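Local coordinates for protein intracellular growth locus, subunit C (Francisella tularensis subsp. tularensis, PDB 2QWU) that is of unknown molecular function but probably supports intracellular growth and host-cell invasion as a pathogenicity-island protein, at residues I7-Q10 and Q11-G15; G58-V61 and T62-D65; R100-I103 and E104-V107; G167-K170 and D171-Y175; C194-S197 and T198-G201. The protein carries 2 engineered substitutions. One frame throughout, in Å; residues are numbered along the deposited sequence.

Interaction 1. Residues I7-Q10 and Q11-G15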
loop_
_atom_site.group_PDB
_atom_site.type_symbol
_atom_site.label_atom_id
_atom_site.label_comp_id
_atom_site.label_asym_id
_atom_site.label_seq_id
_atom_site.Cartn_x
_atom_site.Cartn_y
_atom_site.Cartn_z
ATOM N N ILE A 7 -7.340 9.579 -8.526
ATOM C CA ILE A 7 -6.536 10.778 -8.288
ATOM C C ILE A 7 -6.789 11.781 -9.408
ATOM O O ILE A 7 -6.536 11.484 -10.595
ATOM C CB ILE A 7 -5.080 10.438 -8.237
ATOM C CG1 ILE A 7 -4.844 9.396 -7.112
ATOM C CG2 ILE A 7 -4.269 11.718 -7.973
ATOM C CD1 ILE A 7 -3.434 8.799 -7.143
ATOM N N THR A 8 -7.289 12.969 -9.049
ATOM C CA THR A 8 -7.614 13.993 -10.053
ATOM C C THR A 8 -6.429 14.921 -10.359
ATOM O O THR A 8 -5.597 15.182 -9.494
ATOM C CB THR A 8 -8.834 14.908 -9.568
ATOM O OG1 THR A 8 -8.429 15.656 -8.400
ATOM C CG2 THR A 8 -10.047 14.039 -9.216
ATOM N N ARG A 9 -6.374 15.436 -11.588
ATOM C CA ARG A 9 -5.305 16.357 -11.963
ATOM C C ARG A 9 -5.291 17.571 -11.018
ATOM O O ARG A 9 -4.225 18.057 -10.637
ATOM C CB ARG A 9 -5.481 16.797 -13.410
ATOM C CG ARG A 9 -4.459 17.839 -13.851
ATOM C CD ARG A 9 -3.027 17.404 -13.566
ATOM N NE ARG A 9 -2.711 16.117 -14.188
ATOM C CZ ARG A 9 -1.522 15.529 -14.111
ATOM N NH1 ARG A 9 -0.535 16.114 -13.433
ATOM N NH2 ARG A 9 -1.327 14.361 -14.717
ATOM N N GLN A 10 -6.476 18.058 -10.642
ATOM C CA GLN A 10 -6.587 19.174 -9.692
ATOM C C GLN A 10 -5.866 18.868 -8.363
ATOM O O GLN A 10 -5.138 19.710 -7.846
ATOM C CB GLN A 10 -8.065 19.474 -9.412
ATOM C CG GLN A 10 -8.303 20.390 -8.179
ATOM C CD GLN A 10 -7.892 21.843 -8.410
ATOM O OE1 GLN A 10 -7.910 22.344 -9.552
ATOM N NE2 GLN A 10 -7.549 22.543 -7.324
ATOM N N GLN A 11 -6.071 17.682 -7.781
ATOM C CA GLN A 11 -5.359 17.344 -6.552
ATOM C C GLN A 11 -3.840 17.410 -6.731
ATOM O O GLN A 11 -3.120 17.901 -5.866
ATOM C CB GLN A 11 -5.678 15.909 -6.102
ATOM C CG GLN A 11 -6.964 15.758 -5.317
ATOM C CD GLN A 11 -7.331 14.321 -5.145
ATOM O OE1 GLN A 11 -7.244 13.754 -4.032
ATOM N NE2 GLN A 11 -7.747 13.697 -6.244
ATOM N N VAL A 12 -3.354 16.863 -7.846
ATOM C CA VAL A 12 -1.922 16.820 -8.106
ATOM C C VAL A 12 -1.357 18.223 -8.359
ATOM O O VAL A 12 -0.283 18.564 -7.887
ATOM C CB VAL A 12 -1.605 15.913 -9.350
ATOM C CG1 VAL A 12 -0.059 15.814 -9.580
ATOM C CG2 VAL A 12 -2.185 14.552 -9.136
ATOM N N THR A 13 -2.069 19.035 -9.122
ATOM C CA THR A 13 -1.557 20.368 -9.401
ATOM C C THR A 13 -1.566 21.256 -8.143
ATOM O O THR A 13 -0.611 21.986 -7.877
ATOM C CB THR A 13 -2.394 21.045 -10.490
ATOM O OG1 THR A 13 -2.223 20.325 -11.730
ATOM C CG2 THR A 13 -1.947 22.540 -10.661
ATOM N N SER A 14 -2.618 21.137 -7.337
ATOM C CA SER A 14 -2.770 21.992 -6.159
ATOM C C SER A 14 -2.015 21.597 -4.872
ATOM O O SER A 14 -1.866 22.426 -3.957
ATOM C CB SER A 14 -4.279 22.136 -5.867
ATOM O OG SER A 14 -4.847 20.883 -5.465
ATOM N N GLY A 15 -1.543 20.350 -4.804
ATOM C CA GLY A 15 -0.846 19.879 -3.623
ATOM C C GLY A 15 -1.773 19.466 -2.485
ATOM O O GLY A 15 -1.389 19.434 -1.319
#
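Q10 O is gripped twice by S14. The hydroxyl OG of S14 donates to Q10 O at 2.7 Å, the backbone S14 N donates to the same Q10 O at 2.9 Å, and the two arrive from opposite faces of the carbonyl plane. S14 can do this because OG sits in the crowded position between its own backbone N and carbonyl carbon (chi1 66°), which folds the hydroxyl back along the helix. One residue earlier, T13 N donates to R9 O at 2.8 Å, and the T13 hydroxyl adds a weak bond to R9 O.

At the other end of this short helix, T8 stands at the N-cap. Its OG1 accepts from Q11 N at 3.2 Å, a capping bond that occupies an amide of the first turn, while T8 O takes V12 N at 3.3 Å.

Packing lies outside these bonds. The CG2 methyls of I7 and V12 meet at 3.7 Å as the two side chains cross, one from just before the cap and one from the first full turn. R9 leaves with CG opposite the backbone N, then bends twice, so that CD passes the T13 hydroxyl and NH1 comes to 3.9 Å from V12 CG1. I7 continues inward onto I18 and V20 of the next strand, and V12 onto C194. G15, with positive phi, ends the helix. Together, the T8 N-cap and the I7–V12 pair that spans it form a hydrophobic staple, a classic way of starting a helix.

Interaction 2. Residues G58-V61 and T62-D65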
loop_
_atom_site.group_PDB
_atom_site.type_symbol
_atom_site.label_atom_id
_atom_site.label_comp_id
_atom_site.label_asym_id
_atom_site.label_seq_id
_atom_site.Cartn_x
_atom_site.Cartn_y
_atom_site.Cartn_z
ATOM N N GLY A 58 -6.820 -6.669 -15.564
ATOM C CA GLY A 58 -7.002 -7.300 -16.863
ATOM C C GLY A 58 -6.432 -8.686 -16.976
ATOM O O GLY A 58 -6.627 -9.365 -18.003
ATOM N N GLU A 59 -5.725 -9.126 -15.936
ATOM C CA GLU A 59 -5.069 -10.419 -15.980
ATOM C C GLU A 59 -6.092 -11.570 -15.987
ATOM O O GLU A 59 -7.128 -11.538 -15.322
ATOM C CB GLU A 59 -4.105 -10.525 -14.784
ATOM C CG GLU A 59 -3.174 -11.735 -14.820
ATOM C CD GLU A 59 -2.429 -11.922 -13.498
ATOM O OE1 GLU A 59 -2.109 -10.907 -12.839
ATOM O OE2 GLU A 59 -2.154 -13.086 -13.119
ATOM N N ASP A 60 -5.760 -12.617 -16.734
ATOM C CA ASP A 60 -6.599 -13.799 -16.878
ATOM C C ASP A 60 -6.413 -14.661 -15.613
ATOM O O ASP A 60 -5.347 -15.256 -15.430
ATOM C CB ASP A 60 -6.098 -14.531 -18.139
ATOM C CG ASP A 60 -6.874 -15.762 -18.458
ATOM O OD1 ASP A 60 -7.720 -16.207 -17.651
ATOM O OD2 ASP A 60 -6.600 -16.286 -19.565
ATOM N N VAL A 61 -7.431 -14.759 -14.751
ATOM C CA VAL A 61 -7.264 -15.471 -13.486
ATOM C C VAL A 61 -7.011 -16.967 -13.570
ATOM O O VAL A 61 -6.480 -17.539 -12.635
ATOM C CB VAL A 61 -8.460 -15.217 -12.510
ATOM C CG1 VAL A 61 -8.645 -13.698 -12.322
ATOM C CG2 VAL A 61 -9.766 -15.836 -13.069
ATOM N N THR A 62 -7.375 -17.565 -14.701
ATOM C CA THR A 62 -7.210 -19.009 -14.926
ATOM C C THR A 62 -5.752 -19.347 -15.199
ATOM O O THR A 62 -5.370 -20.515 -15.165
ATOM C CB THR A 62 -8.050 -19.518 -16.137
ATOM O OG1 THR A 62 -7.522 -18.987 -17.351
ATOM C CG2 THR A 62 -9.479 -19.134 -16.000
ATOM N N LYS A 63 -4.954 -18.330 -15.503
ATOM C CA LYS A 63 -3.550 -18.542 -15.730
ATOM C C LYS A 63 -2.735 -18.178 -14.482
ATOM O O LYS A 63 -1.524 -18.382 -14.446
ATOM C CB LYS A 63 -3.070 -17.713 -16.904
ATOM C CG LYS A 63 -3.484 -18.264 -18.245
ATOM C CD LYS A 63 -3.033 -17.325 -19.343
ATOM C CE LYS A 63 -3.474 -17.833 -20.696
ATOM N NZ LYS A 63 -3.444 -16.709 -21.703
ATOM N N ALA A 64 -3.397 -17.636 -13.467
ATOM C CA ALA A 64 -2.704 -17.236 -12.236
ATOM C C ALA A 64 -2.433 -18.474 -11.378
ATOM O O ALA A 64 -3.352 -19.221 -11.049
ATOM C CB ALA A 64 -3.554 -16.262 -11.461
ATOM N N ASP A 65 -1.185 -18.715 -11.027
ATOM C CA ASP A 65 -0.927 -19.864 -10.200
ATOM C C ASP A 65 0.043 -19.560 -9.061
ATOM O O ASP A 65 -0.243 -19.857 -7.893
ATOM C CB ASP A 65 -0.446 -21.008 -11.074
ATOM C CG ASP A 65 0.683 -20.602 -11.997
ATOM O OD1 ASP A 65 0.794 -19.396 -12.342
ATOM O OD2 ASP A 65 1.462 -21.508 -12.392
#
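D60 folds back onto T62 and K63 in a local, surface-exposed turn, part of the long loop that leads from strand 46-47 to strand 71-79. The carboxylate oxygen D60 OD1 serves two donors of a single residue: the hydroxyl T62 OG1 at 2.8 Å and, more loosely, the backbone T62 N at 3.3 Å. Both come in over the same face of the carboxylate, well above its plane, so T62 clasps the oxygen from one side. For this D60 holds CG opposite its backbone N (chi1 -179°), swinging the carboxylate forward along the chain, while the T62 hydroxyl turns inward to meet it.

The backbone tightens the same bend. K63 N donates to D60 O at 3.1 Å and A64 N to V61 O at 3.2 Å. These are two overlapping four-residue turns.

The other oxygen, D60 OD2, looks toward K63. The extended lysine chain slides past it, with CD 3.7 Å from OD2, and only a long salt bridge of 3.8 Å joins D60 OD2 to K63 NZ, probably a mild attraction at most in so open a place.

Underneath, the A64 methyl lies 3.4 Å from V61 O and 3.8 Å from E59 OE2. The other E59 oxygen, OE1, is held by D56 N. V61 and A64 both lean on I55, which fastens the bend to the earlier part of the loop. An aspartate accepting the amide two residues ahead is an Asx turn, here leading straight into consecutive beta turns.

Interaction 3. Residues R100-I103 and E104-V107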
loop_
_atom_site.group_PDB
_atom_site.type_symbol
_atom_site.label_atom_id
_atom_site.label_comp_id
_atom_site.label_asym_id
_atom_site.label_seq_id
_atom_site.Cartn_x
_atom_site.Cartn_y
_atom_site.Cartn_z
ATOM N N ARG A 100 1.043 -12.373 13.586
ATOM C CA ARG A 100 0.475 -11.070 13.860
ATOM C C ARG A 100 1.053 -10.526 15.175
ATOM O O ARG A 100 1.463 -9.372 15.289
ATOM C CB ARG A 100 -1.038 -11.202 13.981
ATOM C CG ARG A 100 -1.698 -10.091 14.728
ATOM C CD ARG A 100 -2.883 -10.664 15.414
ATOM N NE ARG A 100 -3.656 -9.677 16.125
ATOM C CZ ARG A 100 -4.899 -9.891 16.541
ATOM N NH1 ARG A 100 -5.499 -11.063 16.318
ATOM N NH2 ARG A 100 -5.566 -8.915 17.144
ATOM N N THR A 101 1.067 -11.379 16.185
ATOM C CA THR A 101 1.547 -10.959 17.492
ATOM C C THR A 101 3.033 -10.611 17.438
ATOM O O THR A 101 3.457 -9.649 18.045
ATOM C CB THR A 101 1.292 -12.078 18.548
ATOM O OG1 THR A 101 -0.091 -12.447 18.510
ATOM C CG2 THR A 101 1.677 -11.578 19.985
ATOM N N LYS A 102 3.819 -11.376 16.694
ATOM C CA LYS A 102 5.239 -11.103 16.600
ATOM C C LYS A 102 5.559 -9.822 15.833
ATOM O O LYS A 102 6.513 -9.098 16.155
ATOM C CB LYS A 102 5.971 -12.332 16.025
ATOM C CG LYS A 102 5.725 -13.576 16.945
ATOM C CD LYS A 102 6.198 -13.327 18.407
ATOM C CE LYS A 102 5.063 -13.592 19.398
ATOM N NZ LYS A 102 5.533 -13.526 20.819
ATOM N N ILE A 103 4.756 -9.496 14.828
ATOM C CA ILE A 103 5.013 -8.253 14.128
ATOM C C ILE A 103 4.656 -7.091 15.070
ATOM O O ILE A 103 5.358 -6.089 15.169
ATOM C CB ILE A 103 4.158 -8.145 12.834
ATOM C CG1 ILE A 103 4.631 -9.210 11.854
ATOM C CG2 ILE A 103 4.267 -6.761 12.261
ATOM C CD1 ILE A 103 3.803 -9.255 10.570
ATOM N N GLU A 104 3.558 -7.231 15.790
ATOM C CA GLU A 104 3.141 -6.149 16.662
ATOM C C GLU A 104 4.201 -5.859 17.715
ATOM O O GLU A 104 4.511 -4.686 18.029
ATOM C CB GLU A 104 1.816 -6.497 17.355
ATOM C CG GLU A 104 0.594 -6.566 16.476
ATOM C CD GLU A 104 -0.647 -7.106 17.234
ATOM O OE1 GLU A 104 -0.497 -7.862 18.249
ATOM O OE2 GLU A 104 -1.781 -6.808 16.809
ATOM N N GLU A 105 4.739 -6.937 18.275
ATOM C CA GLU A 105 5.783 -6.797 19.311
ATOM C C GLU A 105 7.065 -6.198 18.791
ATOM O O GLU A 105 7.731 -5.442 19.484
ATOM C CB GLU A 105 6.093 -8.172 19.954
ATOM C CG GLU A 105 4.980 -8.654 20.878
ATOM C CD GLU A 105 5.227 -10.060 21.404
ATOM O OE1 GLU A 105 6.336 -10.603 21.139
ATOM O OE2 GLU A 105 4.318 -10.629 22.049
ATOM N N LYS A 106 7.449 -6.577 17.581
ATOM C CA LYS A 106 8.665 -6.049 16.987
ATOM C C LYS A 106 8.505 -4.561 16.693
ATOM O O LYS A 106 9.400 -3.765 16.953
ATOM C CB LYS A 106 8.983 -6.818 15.699
ATOM C CG LYS A 106 10.297 -6.393 15.058
ATOM C CD LYS A 106 11.500 -6.784 15.955
ATOM C CE LYS A 106 12.839 -6.365 15.332
ATOM N NZ LYS A 106 13.061 -7.143 14.055
ATOM N N VAL A 107 7.341 -4.174 16.173
ATOM C CA VAL A 107 7.113 -2.772 15.884
ATOM C C VAL A 107 7.180 -1.919 17.150
ATOM O O VAL A 107 7.899 -0.922 17.192
ATOM C CB VAL A 107 5.740 -2.576 15.141
ATOM C CG1 VAL A 107 5.393 -1.101 15.101
ATOM C CG2 VAL A 107 5.826 -3.181 13.734
#
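K102 and E105, one turn apart on the helix, run alongside one another and bring their charged ends together. K102 NZ donates to E105 OE1 at 3.0 Å, approaching on the syn side of the carboxylate but somewhat out of its plane; a weak second bond of 3.4 Å runs from K102 NZ to E105 OE2. The lysine reaches there by bending at chi2 and again at chi3. The T101 methyl CG2 also lies 3.5 Å from E105 OE2, so the carboxylate is in contact with two residues of the preceding turn.

R100 and E104 form the second ion pair. It is looser: R100 NE points along a straight but weak bond of 3.5 Å to E104 OE2, which lies at the edge of the guanidinium, with the two flat groups 75° apart.

The regular backbone ladder spaces these residues: E104 N on R100 O, E105 N on T101 O, K106 N on K102 O, and V107 N on I103 O at 2.9 Å. Farther out, I103 rests on I160 of strand 157-162 and V107 on A44 and F156, while K106 NZ is engaged by E46. Buried aliphatics on one face and spaced ion pairs on another are the mark of an amphipathic helix packed against a beta-sheet.

Interaction 4. Residues G167-K170 and D171-Y175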
loop_
_atom_site.group_PDB
_atom_site.type_symbol
_atom_site.label_atom_id
_atom_site.label_comp_id
_atom_site.label_asym_id
_atom_site.label_seq_id
_atom_site.Cartn_x
_atom_site.Cartn_y
_atom_site.Cartn_z
ATOM N N GLY A 167 -11.215 -16.476 4.176
ATOM C CA GLY A 167 -11.316 -17.701 4.959
ATOM C C GLY A 167 -10.035 -18.038 5.717
ATOM O O GLY A 167 -9.205 -17.169 6.052
ATOM N N VAL A 168 -9.861 -19.313 6.019
ATOM C CA VAL A 168 -8.659 -19.751 6.693
ATOM C C VAL A 168 -7.979 -20.688 5.736
ATOM O O VAL A 168 -8.591 -21.663 5.294
ATOM C CB VAL A 168 -9.008 -20.460 8.021
ATOM C CG1 VAL A 168 -7.760 -20.927 8.730
ATOM C CG2 VAL A 168 -9.808 -19.484 8.892
ATOM N N SER A 169 -6.728 -20.397 5.394
ATOM C CA SER A 169 -5.998 -21.217 4.449
ATOM C C SER A 169 -5.749 -22.579 5.046
ATOM O O SER A 169 -5.858 -22.774 6.277
ATOM C CB SER A 169 -4.643 -20.594 4.062
ATOM O OG SER A 169 -3.761 -20.585 5.164
ATOM N N LYS A 170 -5.389 -23.528 4.188
ATOM C CA LYS A 170 -5.160 -24.884 4.702
ATOM C C LYS A 170 -4.022 -24.905 5.707
ATOM O O LYS A 170 -3.947 -25.836 6.516
ATOM C CB LYS A 170 -4.901 -25.899 3.552
ATOM C CG LYS A 170 -6.030 -26.012 2.537
ATOM C CD LYS A 170 -7.457 -26.090 3.150
ATOM C CE LYS A 170 -8.528 -26.271 2.069
ATOM N NZ LYS A 170 -9.853 -26.795 2.531
ATOM N N ASP A 171 -3.129 -23.898 5.686
ATOM C CA ASP A 171 -2.057 -23.857 6.682
ATOM C C ASP A 171 -2.253 -22.844 7.851
ATOM O O ASP A 171 -1.299 -22.491 8.569
ATOM C CB ASP A 171 -0.669 -23.700 6.063
ATOM C CG ASP A 171 -0.553 -22.513 5.126
ATOM O OD1 ASP A 171 -1.544 -21.777 4.886
ATOM O OD2 ASP A 171 0.569 -22.330 4.615
ATOM N N GLY A 172 -3.504 -22.428 8.039
ATOM C CA GLY A 172 -3.854 -21.599 9.180
ATOM C C GLY A 172 -3.691 -20.109 9.035
ATOM O O GLY A 172 -3.689 -19.408 10.032
HETATM N N MSE A 173 -3.599 -19.609 7.812
HETATM C CA MSE A 173 -3.404 -18.158 7.670
HETATM C C MSE A 173 -4.709 -17.446 7.359
HETATM O O MSE A 173 -5.562 -17.988 6.655
HETATM C CB MSE A 173 -2.384 -17.858 6.551
HETATM C CG MSE A 173 -1.003 -18.444 6.845
HETATM SE SE MSE A 173 0.247 -18.015 5.601
HETATM C CE MSE A 173 -0.485 -18.638 4.155
ATOM N N ARG A 174 -4.849 -16.222 7.866
ATOM C CA ARG A 174 -6.028 -15.428 7.578
ATOM C C ARG A 174 -5.612 -14.097 6.952
ATOM O O ARG A 174 -4.485 -13.643 7.139
ATOM C CB ARG A 174 -6.799 -15.126 8.849
ATOM C CG ARG A 174 -7.671 -16.321 9.328
ATOM C CD ARG A 174 -8.227 -16.010 10.722
ATOM N NE ARG A 174 -9.084 -17.095 11.174
ATOM C CZ ARG A 174 -8.645 -18.255 11.662
ATOM N NH1 ARG A 174 -7.339 -18.498 11.791
ATOM N NH2 ARG A 174 -9.530 -19.201 12.001
ATOM N N TYR A 175 -6.542 -13.495 6.234
ATOM C CA TYR A 175 -6.231 -12.205 5.621
ATOM C C TYR A 175 -6.351 -11.232 6.787
ATOM O O TYR A 175 -7.437 -11.144 7.415
ATOM C CB TYR A 175 -7.243 -11.925 4.535
ATOM C CG TYR A 175 -6.953 -10.666 3.732
ATOM C CD1 TYR A 175 -5.783 -10.550 2.992
ATOM C CD2 TYR A 175 -7.913 -9.658 3.632
ATOM C CE1 TYR A 175 -5.571 -9.427 2.133
ATOM C CE2 TYR A 175 -7.733 -8.568 2.797
ATOM C CZ TYR A 175 -6.563 -8.456 2.050
ATOM O OH TYR A 175 -6.366 -7.391 1.175
HETATM O O HOH W 1 -9.178 -14.405 5.966
#
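S169 and M173 face each other across a beta hairpin bend, a type I turn from S169 to G172 followed by a G1 bulge. G172, with positive phi, takes the glycine place of that motif. G172 N closes the turn on S169 O at 3.0 Å, and S169 N donates to M173 O, also at 3.0 Å.

From CB outward, the serine meets D171 first: CB lies 3.4 Å from D171 OD1. The hydroxyl OG, set between the backbone N and the carbonyl carbon (chi1 67°), then does double duty: it donates to D171 OD1 at 2.5 Å, a short bond met almost head-on at the oxygen, and accepts from M173 N at 2.8 Å. The loop is thus pinned from inside by one hydroxyl.

On another flank, V168 CG2 sits over one face of the R174 guanidinium, offset toward its rim, in an unusually close approach whose exact distance is doubtful. R174 NE also forms a salt bridge with E164. The selenomethionine M173 leans on L94 and K96 of strand 86-96.

Past the bulge, the two arms separate, and a water bridges them, donating to G167 O at 2.8 Å and accepting from Y175 N.

Interaction 5. Residues C194-S197 and T198-G201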
loop_
_atom_site.group_PDB
_atom_site.type_symbol
_atom_site.label_atom_id
_atom_site.label_comp_id
_atom_site.label_asym_id
_atom_site.label_seq_id
_atom_site.Cartn_x
_atom_site.Cartn_y
_atom_site.Cartn_z
ATOM N N CYS A 194 -3.757 10.014 -13.551
ATOM C CA CYS A 194 -5.111 10.474 -13.282
ATOM C C CYS A 194 -6.184 9.816 -14.127
ATOM O O CYS A 194 -6.143 8.584 -14.252
ATOM C CB CYS A 194 -5.129 12.011 -13.355
ATOM S SG CYS A 194 -3.887 12.733 -12.185
ATOM N N ALA A 195 -7.111 10.595 -14.714
ATOM C CA ALA A 195 -8.256 10.020 -15.422
ATOM C C ALA A 195 -7.967 9.022 -16.540
ATOM O O ALA A 195 -8.481 7.889 -16.545
ATOM C CB ALA A 195 -9.163 11.188 -15.981
ATOM N N ALA A 196 -7.184 9.486 -17.488
ATOM C CA ALA A 196 -6.841 8.695 -18.642
ATOM C C ALA A 196 -5.415 8.158 -18.492
ATOM O O ALA A 196 -4.656 8.651 -17.638
ATOM C CB ALA A 196 -7.007 9.580 -19.874
ATOM N N SER A 197 -5.069 7.133 -19.276
ATOM C CA SER A 197 -3.739 6.529 -19.222
ATOM C C SER A 197 -2.640 7.488 -19.659
ATOM O O SER A 197 -1.484 7.282 -19.327
ATOM C CB SER A 197 -3.656 5.252 -20.084
ATOM O OG SER A 197 -3.732 5.596 -21.461
ATOM N N THR A 198 -3.010 8.545 -20.388
ATOM C CA THR A 198 -2.039 9.541 -20.839
ATOM C C THR A 198 -1.982 10.723 -19.813
ATOM O O THR A 198 -1.383 11.771 -20.082
ATOM C CB THR A 198 -2.502 10.090 -22.207
ATOM O OG1 THR A 198 -3.832 10.609 -22.067
ATOM C CG2 THR A 198 -2.530 8.961 -23.273
ATOM N N ASP A 199 -2.599 10.565 -18.634
ATOM C CA ASP A 199 -2.613 11.656 -17.636
ATOM C C ASP A 199 -1.572 11.423 -16.530
ATOM O O ASP A 199 -1.859 11.586 -15.314
ATOM C CB ASP A 199 -3.997 11.784 -16.985
ATOM C CG ASP A 199 -5.016 12.475 -17.878
ATOM O OD1 ASP A 199 -4.616 13.388 -18.639
ATOM O OD2 ASP A 199 -6.214 12.125 -17.785
ATOM N N LYS A 200 -0.365 11.026 -16.936
ATOM C CA LYS A 200 0.697 10.772 -15.968
ATOM C C LYS A 200 1.243 12.046 -15.317
ATOM O O LYS A 200 1.242 13.145 -15.891
ATOM C CB LYS A 200 1.838 10.029 -16.629
ATOM C CG LYS A 200 1.382 8.714 -17.226
ATOM C CD LYS A 200 2.550 7.856 -17.644
ATOM C CE LYS A 200 2.048 6.601 -18.348
ATOM N NZ LYS A 200 3.108 5.553 -18.481
ATOM N N GLY A 201 1.686 11.909 -14.088
ATOM C CA GLY A 201 2.243 13.067 -13.455
ATOM C C GLY A 201 3.119 12.648 -12.318
ATOM O O GLY A 201 3.367 11.467 -12.098
#
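C194 starts the walk by bonding across to D199: C194 N donates to D199 O at 3.0 Å, and the CB atoms of C194 and D199 touch at 3.8 Å. The C194 side chain also packs on R9 and V12 of helix 9-14; the C194 carbonyl is taken by K132 NZ.

A195 adds a methyl, with its CB 3.6 Å from D199 OD2, and its backbone pairs with T133 instead.

At A196 the main polar contacts of the loop appear. D199 points its side chain back into the bend, CG lying beside its own backbone N (chi1 -77°), so that D199 OD2 receives A196 N at 2.8 Å. The amide meets this oxygen on its anti side, some 30° out of the carboxylate plane. In return, A196 O accepts D199 N at 3.0 Å, closing a type I turn, with D199 CB only 3.3 Å from that same A196 O. A196 and D199 are therefore joined twice, once through backbone and once through side chain, and the bond to OD2 probably restrains the carboxylate's rotation. Having a backbone N-H at hand would also tend to stabilise its negative charge.

S197 occupies the bend itself. Its hydroxyl turns outward to D134 OD2, tying the corner to a neighbouring loop, while S197 O is brushed by the aliphatic chain of K200, whose CE comes to 3.7 Å. From K200 the chain enters the next strand, and G201 pairs with V192: this is the connecting loop of the two-stranded hairpin 189-193/200-204, with a type I turn at its tip.

From the N terminus, interaction 1 opens the chain as a capped helix, interaction 2 bends the long loop before strand 71-79, interaction 3 lies along helix 97-114, and interactions 4 and 5 turn the chain into strands 173-184 and 200-204. They follow in series; none nests within or crosses another. Only interactions 1 and 5 touch: R9 NH2 makes a weak hydrogen bond to K200 O, so the first helix docks on the last hairpin, joining early and late parts of the sequence. Interaction 3 sits across the chain's centre from interaction 1, about 36 Å away between centres; interaction 4 lies about 18 Å from interaction 3, between centres.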